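Local coordinates for protein ribokinase (Arabidopsis thaliana, PDB 6ILS) that catalyses the magnesium-dependent transfer of a phosphoryl group from ATP to O-5 of D-ribose, giving D-ribose 5-phosphate, at residues 223-228 / 259-264; 239-244 / 273-278; 50-55 / 265-270. One frame throughout, in Å; residues are numbered along the deposited sequence.

In the fold
Helix 257-270 serves contacts 1 and 3, and helix 275-289, next in the chain, serves contact 2. Contacts 1 and 3 are buried: the first half of helix 257-270 meets strand 221-225 beside ATP and ribose, while its second half packs on the turn that follows helix 41-51. They touch, for example, where Leu-223 CD2 lies 3.6 Å from Phe-265 CG and Leu-52 CD1 3.7 Å from Ala-264 CA. Contact 2 is at the surface, joining the outermost strand 241-243 to the start of helix 275-289. The chemistry follows the place: lysine, threonine and phenylalanine at the nucleotide, aliphatic groups and a tyrosine between buried elements, and one isoleucine with charged and water-linked neighbours at the sheet's edge.

Contact 1. Residues 223-228 / 259-264; sequences LVKLGS and DTFTAA. With ATP (adenosine-5'-triphosphate), chain E; RIB (alpha-D-ribofuranose), chain F.
Lys-225 runs past the Phe-261 ring, which comes the other way, in the alpha/beta ribokinase (PfkB) fold, where strand 221-225 of the large mixed sheet faces helix 257-270 (158° between the short segments). Lys-225 CG lies 3.9 Å from Phe-261 CD1, oblique to the ring; Leu-223 brings CD1 to the ring edge, in its plane, 4.0 Å from Phe-261 CE1. With CG anti to the backbone N (chi1 -175°), the flat phenylalanine fits between leucine, lysine and the ATP sugar, Phe-261 CD2 lying 3.4 Å from ATP O3'. The long lysine passes the ring with its methylenes, then turns across the Thr-262 side chain, where Lys-225 NZ donates to Thr-262 OG1 at 3.2 Å; NZ also bonds to the Ser-187 carbonyl and salt-bridges Asp-167, while Thr-262 OG1 bonds to the Gly-258 carbonyl. An alanine in place of Lys-225 would probably leave Asp-167 without its charged mate and open a gap beside the ring. Gly-227 N donates to ATP O1B at 3.0 Å and Gly-227 O accepts from ATP O2'; its positive phi, and a phosphate oxygen that would crowd a CB, suit glycine. Three residues before Thr-262, Asp-259, the predicted proton acceptor, accepts at OD2 from ribose O5, 2.5 Å away.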
loop_
_atom_site.group_PDB
_atom_site.type_symbol
_atom_site.label_atom_id
_atom_site.label_comp_id
_atom_site.label_asym_id
_atom_site.label_seq_id
_atom_site.Cartn_x
_atom_site.Cartn_y
_atom_site.Cartn_z
ATOM N N LEU B 223 -25.133 13.615 -17.974
ATOM C CA LEU B 223 -25.394 13.779 -16.539
ATOM C C LEU B 223 -24.222 14.542 -15.934
ATOM O O LEU B 223 -23.185 13.960 -15.630
ATOM C CB LEU B 223 -25.563 12.390 -15.881
ATOM C CG LEU B 223 -25.767 12.346 -14.362
ATOM C CD1 LEU B 223 -27.097 13.006 -14.041
ATOM C CD2 LEU B 223 -25.750 10.891 -13.872
ATOM N N VAL B 224 -24.344 15.854 -15.802
ATOM C CA VAL B 224 -23.220 16.646 -15.341
ATOM C C VAL B 224 -23.208 16.824 -13.821
ATOM O O VAL B 224 -24.192 17.276 -13.237
ATOM C CB VAL B 224 -23.207 18.042 -15.999
ATOM C CG1 VAL B 224 -21.916 18.758 -15.660
ATOM C CG2 VAL B 224 -23.367 17.919 -17.511
ATOM N N LYS B 225 -22.091 16.451 -13.197
ATOM C CA LYS B 225 -21.905 16.628 -11.761
ATOM C C LYS B 225 -21.268 17.988 -11.491
ATOM O O LYS B 225 -20.224 18.317 -12.051
ATOM C CB LYS B 225 -21.050 15.480 -11.196
ATOM C CG LYS B 225 -21.739 14.115 -11.351
ATOM C CD LYS B 225 -20.789 12.900 -11.207
ATOM C CE LYS B 225 -19.870 12.779 -12.427
ATOM N NZ LYS B 225 -19.572 11.345 -12.796
ATOM N N LEU B 226 -21.901 18.783 -10.630
ATOM C CA LEU B 226 -21.497 20.172 -10.458
ATOM C C LEU B 226 -21.028 20.487 -9.034
ATOM O O LEU B 226 -21.097 21.639 -8.597
ATOM C CB LEU B 226 -22.651 21.093 -10.840
ATOM C CG LEU B 226 -23.196 20.892 -12.248
ATOM C CD1 LEU B 226 -24.504 21.625 -12.443
ATOM C CD2 LEU B 226 -22.168 21.342 -13.258
ATOM N N GLY B 227 -20.551 19.469 -8.326
ATOM C CA GLY B 227 -20.012 19.646 -6.988
ATOM C C GLY B 227 -21.024 20.278 -6.048
ATOM O O GLY B 227 -22.148 19.816 -5.960
ATOM N N SER B 228 -20.628 21.355 -5.376
ATOM C CA SER B 228 -21.505 22.038 -4.429
ATOM C C SER B 228 -22.716 22.681 -5.104
ATOM O O SER B 228 -23.672 23.057 -4.423
ATOM C CB SER B 228 -20.717 23.100 -3.660
ATOM O OG SER B 228 -20.253 24.100 -4.549
ATOM N N ASP B 259 -18.809 8.798 -7.388
ATOM C CA ASP B 259 -19.116 7.413 -7.728
ATOM C C ASP B 259 -20.483 7.019 -7.204
ATOM O O ASP B 259 -21.261 6.352 -7.895
ATOM C CB ASP B 259 -18.049 6.471 -7.166
ATOM C CG ASP B 259 -16.688 6.697 -7.805
ATOM O OD1 ASP B 259 -16.664 6.895 -9.035
ATOM O OD2 ASP B 259 -15.665 6.694 -7.082
ATOM N N THR B 260 -20.774 7.450 -5.979
ATOM C CA THR B 260 -22.063 7.193 -5.356
ATOM C C THR B 260 -23.175 7.851 -6.167
ATOM O O THR B 260 -24.220 7.239 -6.446
ATOM C CB THR B 260 -22.068 7.730 -3.922
ATOM O OG1 THR B 260 -21.094 7.000 -3.147
ATOM C CG2 THR B 260 -23.435 7.580 -3.296
ATOM N N PHE B 261 -22.941 9.105 -6.543
ATOM C CA PHE B 261 -23.936 9.856 -7.314
ATOM C C PHE B 261 -24.297 9.095 -8.592
ATOM O O PHE B 261 -25.471 8.878 -8.912
ATOM C CB PHE B 261 -23.423 11.262 -7.659
ATOM C CG PHE B 261 -24.465 12.118 -8.354
ATOM C CD1 PHE B 261 -24.622 12.077 -9.732
ATOM C CD2 PHE B 261 -25.308 12.923 -7.616
ATOM C CE1 PHE B 261 -25.599 12.842 -10.368
ATOM C CE2 PHE B 261 -26.289 13.696 -8.241
ATOM C CZ PHE B 261 -26.438 13.645 -9.625
ATOM N N THR B 262 -23.266 8.683 -9.319
ATOM C CA THR B 262 -23.473 8.056 -10.626
ATOM C C THR B 262 -24.130 6.686 -10.487
ATOM O O THR B 262 -25.085 6.367 -11.190
ATOM C CB THR B 262 -22.128 7.919 -11.394
ATOM O OG1 THR B 262 -21.491 9.200 -11.450
ATOM C CG2 THR B 262 -22.380 7.427 -12.805
ATOM N N ALA B 263 -23.671 5.883 -9.531
ATOM C CA ALA B 263 -24.293 4.576 -9.332
ATOM C C ALA B 263 -25.729 4.659 -8.804
ATOM O O ALA B 263 -26.578 3.839 -9.181
ATOM C CB ALA B 263 -23.422 3.710 -8.389
ATOM N N ALA B 264 -26.011 5.635 -7.937
ATOM C CA ALA B 264 -27.359 5.773 -7.373
ATOM C C ALA B 264 -28.330 6.237 -8.461
ATOM O O ALA B 264 -29.477 5.794 -8.540
ATOM C CB ALA B 264 -27.357 6.772 -6.183
HETATM P PG ATP E . -16.740 13.964 -9.178
HETATM O O1G ATP E . -17.049 13.132 -10.369
HETATM O O2G ATP E . -16.309 13.090 -8.010
HETATM O O3G ATP E . -15.610 14.909 -9.454
HETATM P PB ATP E . -18.097 16.281 -8.347
HETATM O O1B ATP E . -19.490 16.688 -8.138
HETATM O O2B ATP E . -17.532 17.188 -9.341
HETATM O O3B ATP E . -18.079 14.783 -8.852
HETATM P PA ATP E . -17.463 16.586 -5.525
HETATM O O1A ATP E . -17.475 18.082 -5.232
HETATM O O2A ATP E . -16.420 15.905 -4.675
HETATM O O3A ATP E . -17.129 16.344 -7.055
HETATM O "O5'" ATP E . -18.862 15.984 -5.163
HETATM C "C5'" ATP E . -19.152 14.630 -5.447
HETATM C "C4'" ATP E . -20.701 14.408 -5.184
HETATM O "O4'" ATP E . -21.034 14.831 -3.737
HETATM C "C3'" ATP E . -21.364 15.173 -5.942
HETATM O "O3'" ATP E . -22.566 14.516 -6.382
HETATM C "C2'" ATP E . -21.791 16.496 -5.037
HETATM O "O2'" ATP E . -22.969 17.080 -5.662
HETATM C "C1'" ATP E . -21.966 16.064 -3.856
HETATM N N9 ATP E . -21.442 17.029 -2.871
HETATM C C8 ATP E . -20.326 17.791 -2.671
HETATM N N7 ATP E . -20.504 18.487 -1.515
HETATM C C5 ATP E . -21.729 18.145 -0.997
HETATM C C6 ATP E . -22.398 18.557 0.154
HETATM N N6 ATP E . -21.953 19.499 1.143
HETATM N N1 ATP E . -23.606 18.064 0.423
HETATM C C2 ATP E . -24.187 17.140 -0.420
HETATM N N3 ATP E . -23.544 16.726 -1.543
HETATM C C4 ATP E . -22.308 17.241 -1.828
HETATM O O5 RIB F . -13.587 8.100 -7.191
HETATM C C5 RIB F . -12.787 7.550 -6.179
HETATM C C4 RIB F . -11.799 6.740 -6.726
HETATM O O4 RIB F . -10.978 7.445 -7.778
HETATM C C3 RIB F . -10.752 6.487 -5.556
HETATM O O3 RIB F . -11.232 5.299 -4.758
HETATM C C2 RIB F . -9.623 6.403 -6.100
HETATM O O2 RIB F . -9.048 5.037 -6.052
HETATM C C1 RIB F . -9.784 6.923 -7.677
HETATM O O1 RIB F . -9.647 5.859 -8.546
#

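Contact 2. Residues 239-244 / 273-278; sequences KPIQQS and KSHEEC
Ile-241 lays its CD1 methyl against two side chains at the start of helix 275-289, meeting His-275 CB at 3.5 Å and Glu-276 OE2 at 3.4 Å. Its chain runs roughly perpendicular to each of theirs, and both branches take part. CG1, set beside the backbone N, reaches with an extended chi2 (164°) that carries CD1 forward to the two residues, while Ile-241 CG2 rests 4.0 Å from Glu-276 CG. The glutamate bends at chi2 (79°), and the folded chain lays both CG and the carboxylate OE2 against the isoleucine; Ile-241 offers OE2 no polar mate, which is tolerable for a charged group at a surface position. His-275 contributes chiefly its CB, and the methyl lies oblique to its ring. An isoleucine suits this edge strand because a branched aliphatic side chain presents two separate arms, CG1 with CD1 and CG2, to the helix start.

Farther along the strand, the link is made by water. One molecule donates to Gln-243 OE1 at 2.7 Å and to the carbonyl Glu-276 O at 2.9 Å, so the amide reaches the helix backbone indirectly. At its other end Gln-243 NE2 donates to Ser-244 O at 3.0 Å, with the acceptor close to the amide plane; the two bonds are consistent with this assignment of the amide's two ends.

The helix start is stabilised by a capping box. Ser-274 OG accepts from Glu-277 N at 3.0 Å, and Ser-274 N donates to Glu-277 OE1 at 2.9 Å in a nearly straight bond (171°). Strand 241-243 is the outermost of the large sheet, paired with strand 231-235; Ile-241 and Gln-243 also touch Leu-279 on helix 275-289, whose Cys-278 packs inward against helix 257-270.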
loop_
_atom_site.group_PDB
_atom_site.type_symbol
_atom_site.label_atom_id
_atom_site.label_comp_id
_atom_site.label_asym_id
_atom_site.label_seq_id
_atom_site.Cartn_x
_atom_site.Cartn_y
_atom_site.Cartn_z
ATOM N N LYS B 239 -35.704 19.961 -22.344
ATOM C CA LYS B 239 -35.264 20.954 -21.383
ATOM C C LYS B 239 -34.398 20.251 -20.334
ATOM O O LYS B 239 -34.756 19.172 -19.884
ATOM C CB LYS B 239 -36.473 21.629 -20.732
ATOM C CG LYS B 239 -36.137 22.798 -19.834
ATOM C CD LYS B 239 -37.384 23.295 -19.094
ATOM C CE LYS B 239 -37.016 24.326 -18.034
ATOM N NZ LYS B 239 -38.206 24.794 -17.263
ATOM N N PRO B 240 -33.261 20.850 -19.962
ATOM C CA PRO B 240 -32.382 20.305 -18.920
ATOM C C PRO B 240 -33.085 20.257 -17.567
ATOM O O PRO B 240 -33.938 21.098 -17.286
ATOM C CB PRO B 240 -31.211 21.297 -18.880
ATOM C CG PRO B 240 -31.243 21.984 -20.215
ATOM C CD PRO B 240 -32.697 22.065 -20.567
ATOM N N ILE B 241 -32.740 19.267 -16.755
ATOM C CA ILE B 241 -33.246 19.162 -15.386
ATOM C C ILE B 241 -32.121 19.495 -14.429
ATOM O O ILE B 241 -31.031 18.940 -14.543
ATOM C CB ILE B 241 -33.780 17.751 -15.093
ATOM C CG1 ILE B 241 -34.830 17.377 -16.132
ATOM C CG2 ILE B 241 -34.375 17.669 -13.690
ATOM C CD1 ILE B 241 -35.130 15.925 -16.158
ATOM N N GLN B 242 -32.355 20.412 -13.497
ATOM C CA GLN B 242 -31.318 20.757 -12.543
ATOM C C GLN B 242 -31.700 20.258 -11.152
ATOM O O GLN B 242 -32.874 20.248 -10.788
ATOM C CB GLN B 242 -31.075 22.262 -12.524
ATOM C CG GLN B 242 -30.588 22.819 -13.858
ATOM C CD GLN B 242 -30.403 24.331 -13.827
ATOM O OE1 GLN B 242 -31.148 25.072 -14.470
ATOM N NE2 GLN B 242 -29.403 24.791 -13.088
ATOM N N GLN B 243 -30.694 19.825 -10.398
ATOM C CA GLN B 243 -30.885 19.344 -9.026
ATOM C C GLN B 243 -29.777 19.921 -8.163
ATOM O O GLN B 243 -28.588 19.703 -8.428
ATOM C CB GLN B 243 -30.879 17.810 -8.986
ATOM C CG GLN B 243 -30.919 17.196 -7.569
ATOM C CD GLN B 243 -32.172 17.567 -6.795
ATOM O OE1 GLN B 243 -33.290 17.322 -7.246
ATOM N NE2 GLN B 243 -31.989 18.167 -5.616
ATOM N N SER B 244 -30.137 20.676 -7.129
ATOM C CA SER B 244 -29.109 21.261 -6.274
ATOM C C SER B 244 -28.603 20.178 -5.324
ATOM O O SER B 244 -29.167 19.092 -5.299
ATOM C CB SER B 244 -29.666 22.461 -5.504
ATOM O OG SER B 244 -30.777 22.044 -4.741
ATOM N N LYS B 273 -37.565 4.915 -12.336
ATOM C CA LYS B 273 -37.972 6.211 -11.771
ATOM C C LYS B 273 -37.841 7.308 -12.825
ATOM O O LYS B 273 -37.094 7.141 -13.742
ATOM C CB LYS B 273 -37.131 6.515 -10.537
ATOM C CG LYS B 273 -37.422 5.600 -9.369
ATOM C CD LYS B 273 -36.672 5.971 -8.139
ATOM C CE LYS B 273 -37.047 5.112 -6.964
ATOM N NZ LYS B 273 -36.181 5.398 -5.810
ATOM N N SER B 274 -38.481 8.442 -12.576
ATOM C CA SER B 274 -38.424 9.623 -13.469
ATOM C C SER B 274 -37.033 10.256 -13.437
ATOM O O SER B 274 -36.352 10.093 -12.457
ATOM C CB SER B 274 -39.459 10.617 -13.068
ATOM O OG SER B 274 -39.101 11.292 -11.890
ATOM N N HIS B 275 -36.661 10.986 -14.482
ATOM C CA HIS B 275 -35.343 11.664 -14.484
ATOM C C HIS B 275 -35.231 12.548 -13.236
ATOM O O HIS B 275 -34.201 12.549 -12.595
ATOM C CB HIS B 275 -35.176 12.491 -15.762
ATOM C CG HIS B 275 -35.304 11.711 -17.022
ATOM N ND1 HIS B 275 -34.685 10.520 -17.201
ATOM C CD2 HIS B 275 -35.961 11.966 -18.165
ATOM C CE1 HIS B 275 -34.938 10.071 -18.402
ATOM N NE2 HIS B 275 -35.729 10.926 -18.996
ATOM N N GLU B 276 -36.299 13.274 -12.942
ATOM C CA GLU B 276 -36.304 14.107 -11.746
ATOM C C GLU B 276 -36.028 13.285 -10.487
ATOM O O GLU B 276 -35.199 13.668 -9.668
ATOM C CB GLU B 276 -37.642 14.832 -11.596
ATOM C CG GLU B 276 -37.848 15.982 -12.571
ATOM C CD GLU B 276 -38.251 15.537 -13.981
ATOM O OE1 GLU B 276 -38.587 14.338 -14.186
ATOM O OE2 GLU B 276 -38.244 16.413 -14.882
ATOM N N GLU B 277 -36.738 12.174 -10.341
ATOM C CA GLU B 277 -36.563 11.299 -9.178
ATOM C C GLU B 277 -35.164 10.688 -9.151
ATOM O O GLU B 277 -34.587 10.530 -8.073
ATOM C CB GLU B 277 -37.612 10.182 -9.173
ATOM C CG GLU B 277 -39.030 10.621 -8.785
ATOM C CD GLU B 277 -40.120 9.630 -9.206
ATOM O OE1 GLU B 277 -39.838 8.681 -9.977
ATOM O OE2 GLU B 277 -41.278 9.814 -8.771
ATOM N N CYS B 278 -34.638 10.337 -10.327
ATOM C CA CYS B 278 -33.282 9.783 -10.431
ATOM C C CYS B 278 -32.247 10.772 -9.916
ATOM O O CYS B 278 -31.371 10.405 -9.136
ATOM C CB CYS B 278 -32.945 9.397 -11.876
ATOM S SG CYS B 278 -33.832 7.964 -12.467
HETATM O O HOH W 1 -34.547 16.476 -9.454
#

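Contact 3. Residues 50-55 / 265-270; sequences AKLMYP and FAVAMV
The Tyr-54 ring is covered on both faces. Over one lies Val-270 CG1, 3.8 Å from the ring centroid and 17° off its normal, a CH-pi contact; against the opposite face, toward the rim, sits CD of the next residue, Pro-55. A water lies in the ring plane at the edge, donating to Tyr-54 OH at 2.7 Å and to the carbonyl Val-270 O at 3.0 Å. Val-270 holds CG1 between its backbone N and carbonyl carbon (chi1 70°), which presents that methyl to the ring and leaves CG2 3.5 Å from Tyr-54 OH. One turn back on helix 257-270, Val-267 spreads its two methyls: CG1 meets Tyr-54 CB at 4.1 Å, and CG2 meets Leu-52 CD1 at the same distance. Beta-branched valines carry two methyls at CB, so one residue can meet Tyr-54 and Leu-52 at once; the leucine also touches Val-305 of helix 302-312. This is structural packing that joins the turn after helix 41-51 to the end of helix 257-270. Its direct contacts are apolar, yet the phenol oxygen is not left without partners: besides the water it hydrogen-bonds to the Pro-3 carbonyl, so a tyrosine can bury its ring among aliphatic groups while its hydroxyl ties into the N-terminal segment.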
loop_
_atom_site.group_PDB
_atom_site.type_symbol
_atom_site.label_atom_id
_atom_site.label_comp_id
_atom_site.label_asym_id
_atom_site.label_seq_id
_atom_site.Cartn_x
_atom_site.Cartn_y
_atom_site.Cartn_z
ATOM N N ALA B 50 -24.795 -2.292 -4.832
ATOM C CA ALA B 50 -25.077 -3.426 -3.927
ATOM C C ALA B 50 -25.699 -2.947 -2.612
ATOM O O ALA B 50 -26.688 -3.500 -2.205
ATOM C CB ALA B 50 -23.831 -4.207 -3.673
ATOM N N LYS B 51 -25.177 -1.870 -2.045
ATOM C CA LYS B 51 -25.697 -1.308 -0.769
ATOM C C LYS B 51 -27.096 -0.721 -0.949
ATOM O O LYS B 51 -27.829 -0.711 0.002
ATOM C CB LYS B 51 -24.758 -0.253 -0.201
ATOM C CG LYS B 51 -23.438 -0.796 0.298
ATOM C CD LYS B 51 -23.023 -0.152 1.583
ATOM C CE LYS B 51 -21.568 -0.333 1.933
ATOM N NZ LYS B 51 -21.218 0.480 3.113
ATOM N N LEU B 52 -27.466 -0.320 -2.166
ATOM C CA LEU B 52 -28.812 0.224 -2.475
ATOM C C LEU B 52 -29.807 -0.900 -2.775
ATOM O O LEU B 52 -30.867 -0.585 -3.237
ATOM C CB LEU B 52 -28.736 1.214 -3.635
ATOM C CG LEU B 52 -27.959 2.498 -3.380
ATOM C CD1 LEU B 52 -27.856 3.301 -4.649
ATOM C CD2 LEU B 52 -28.583 3.340 -2.285
ATOM N N MET B 53 -29.366 -2.124 -2.539
ATOM C CA MET B 53 -30.191 -3.342 -2.687
ATOM C C MET B 53 -30.640 -3.584 -4.132
ATOM O O MET B 53 -31.741 -4.031 -4.326
ATOM C CB MET B 53 -31.384 -3.337 -1.729
ATOM C CG MET B 53 -30.985 -2.974 -0.335
ATOM S SD MET B 53 -29.919 -4.225 0.317
ATOM C CE MET B 53 -30.913 -5.692 0.126
ATOM N N TYR B 54 -29.787 -3.277 -5.099
ATOM C CA TYR B 54 -30.085 -3.676 -6.490
ATOM C C TYR B 54 -29.066 -4.746 -6.885
ATOM O O TYR B 54 -27.936 -4.555 -6.550
ATOM C CB TYR B 54 -30.054 -2.516 -7.474
ATOM C CG TYR B 54 -30.762 -2.883 -8.747
ATOM C CD1 TYR B 54 -32.135 -2.805 -8.836
ATOM C CD2 TYR B 54 -30.067 -3.379 -9.827
ATOM C CE1 TYR B 54 -32.799 -3.176 -9.985
ATOM C CE2 TYR B 54 -30.715 -3.759 -10.980
ATOM C CZ TYR B 54 -32.085 -3.664 -11.056
ATOM O OH TYR B 54 -32.723 -4.028 -12.193
ATOM N N PRO B 55 -29.478 -5.864 -7.514
ATOM C CA PRO B 55 -28.572 -6.933 -7.904
ATOM C C PRO B 55 -27.411 -6.321 -8.690
ATOM O O PRO B 55 -27.661 -5.799 -9.695
ATOM C CB PRO B 55 -29.391 -7.795 -8.866
ATOM C CG PRO B 55 -30.806 -7.520 -8.501
ATOM C CD PRO B 55 -30.845 -6.138 -7.909
ATOM N N PHE B 265 -27.847 7.133 -9.312
ATOM C CA PHE B 265 -28.627 7.543 -10.474
ATOM C C PHE B 265 -28.979 6.314 -11.324
ATOM O O PHE B 265 -30.119 6.138 -11.738
ATOM C CB PHE B 265 -27.848 8.579 -11.293
ATOM C CG PHE B 265 -28.581 9.046 -12.523
ATOM C CD1 PHE B 265 -28.523 8.316 -13.708
ATOM C CD2 PHE B 265 -29.311 10.221 -12.497
ATOM C CE1 PHE B 265 -29.208 8.751 -14.845
ATOM C CE2 PHE B 265 -29.997 10.653 -13.631
ATOM C CZ PHE B 265 -29.936 9.922 -14.799
ATOM N N ALA B 266 -27.996 5.459 -11.573
ATOM C CA ALA B 266 -28.187 4.246 -12.403
ATOM C C ALA B 266 -29.217 3.303 -11.785
ATOM O O ALA B 266 -30.010 2.759 -12.500
ATOM C CB ALA B 266 -26.870 3.553 -12.620
ATOM N N VAL B 267 -29.179 3.157 -10.469
ATOM C CA VAL B 267 -30.123 2.255 -9.764
ATOM C C VAL B 267 -31.526 2.839 -9.897
ATOM O O VAL B 267 -32.406 2.129 -10.230
ATOM C CB VAL B 267 -29.721 2.102 -8.289
ATOM C CG1 VAL B 267 -30.837 1.469 -7.493
ATOM C CG2 VAL B 267 -28.428 1.328 -8.156
ATOM N N ALA B 268 -31.655 4.135 -9.689
ATOM C CA ALA B 268 -32.978 4.770 -9.813
ATOM C C ALA B 268 -33.476 4.636 -11.253
ATOM O O ALA B 268 -34.626 4.361 -11.451
ATOM C CB ALA B 268 -32.905 6.211 -9.406
ATOM N N MET B 269 -32.593 4.838 -12.211
ATOM C CA MET B 269 -32.990 4.754 -13.631
ATOM C C MET B 269 -33.370 3.319 -13.992
ATOM O O MET B 269 -34.399 3.151 -14.555
ATOM C CB MET B 269 -31.863 5.238 -14.535
ATOM C CG MET B 269 -32.100 4.936 -15.971
ATOM S SD MET B 269 -30.901 5.776 -16.982
ATOM C CE MET B 269 -31.651 7.395 -17.012
ATOM N N VAL B 270 -32.604 2.314 -13.569
ATOM C CA VAL B 270 -32.957 0.906 -13.909
ATOM C C VAL B 270 -34.233 0.458 -13.174
ATOM O O VAL B 270 -34.913 -0.408 -13.664
ATOM C CB VAL B 270 -31.791 -0.064 -13.687
ATOM C CG1 VAL B 270 -31.503 -0.258 -12.216
ATOM C CG2 VAL B 270 -32.036 -1.372 -14.401
HETATM O O HOH W 2 -35.226 -3.306 -12.773
#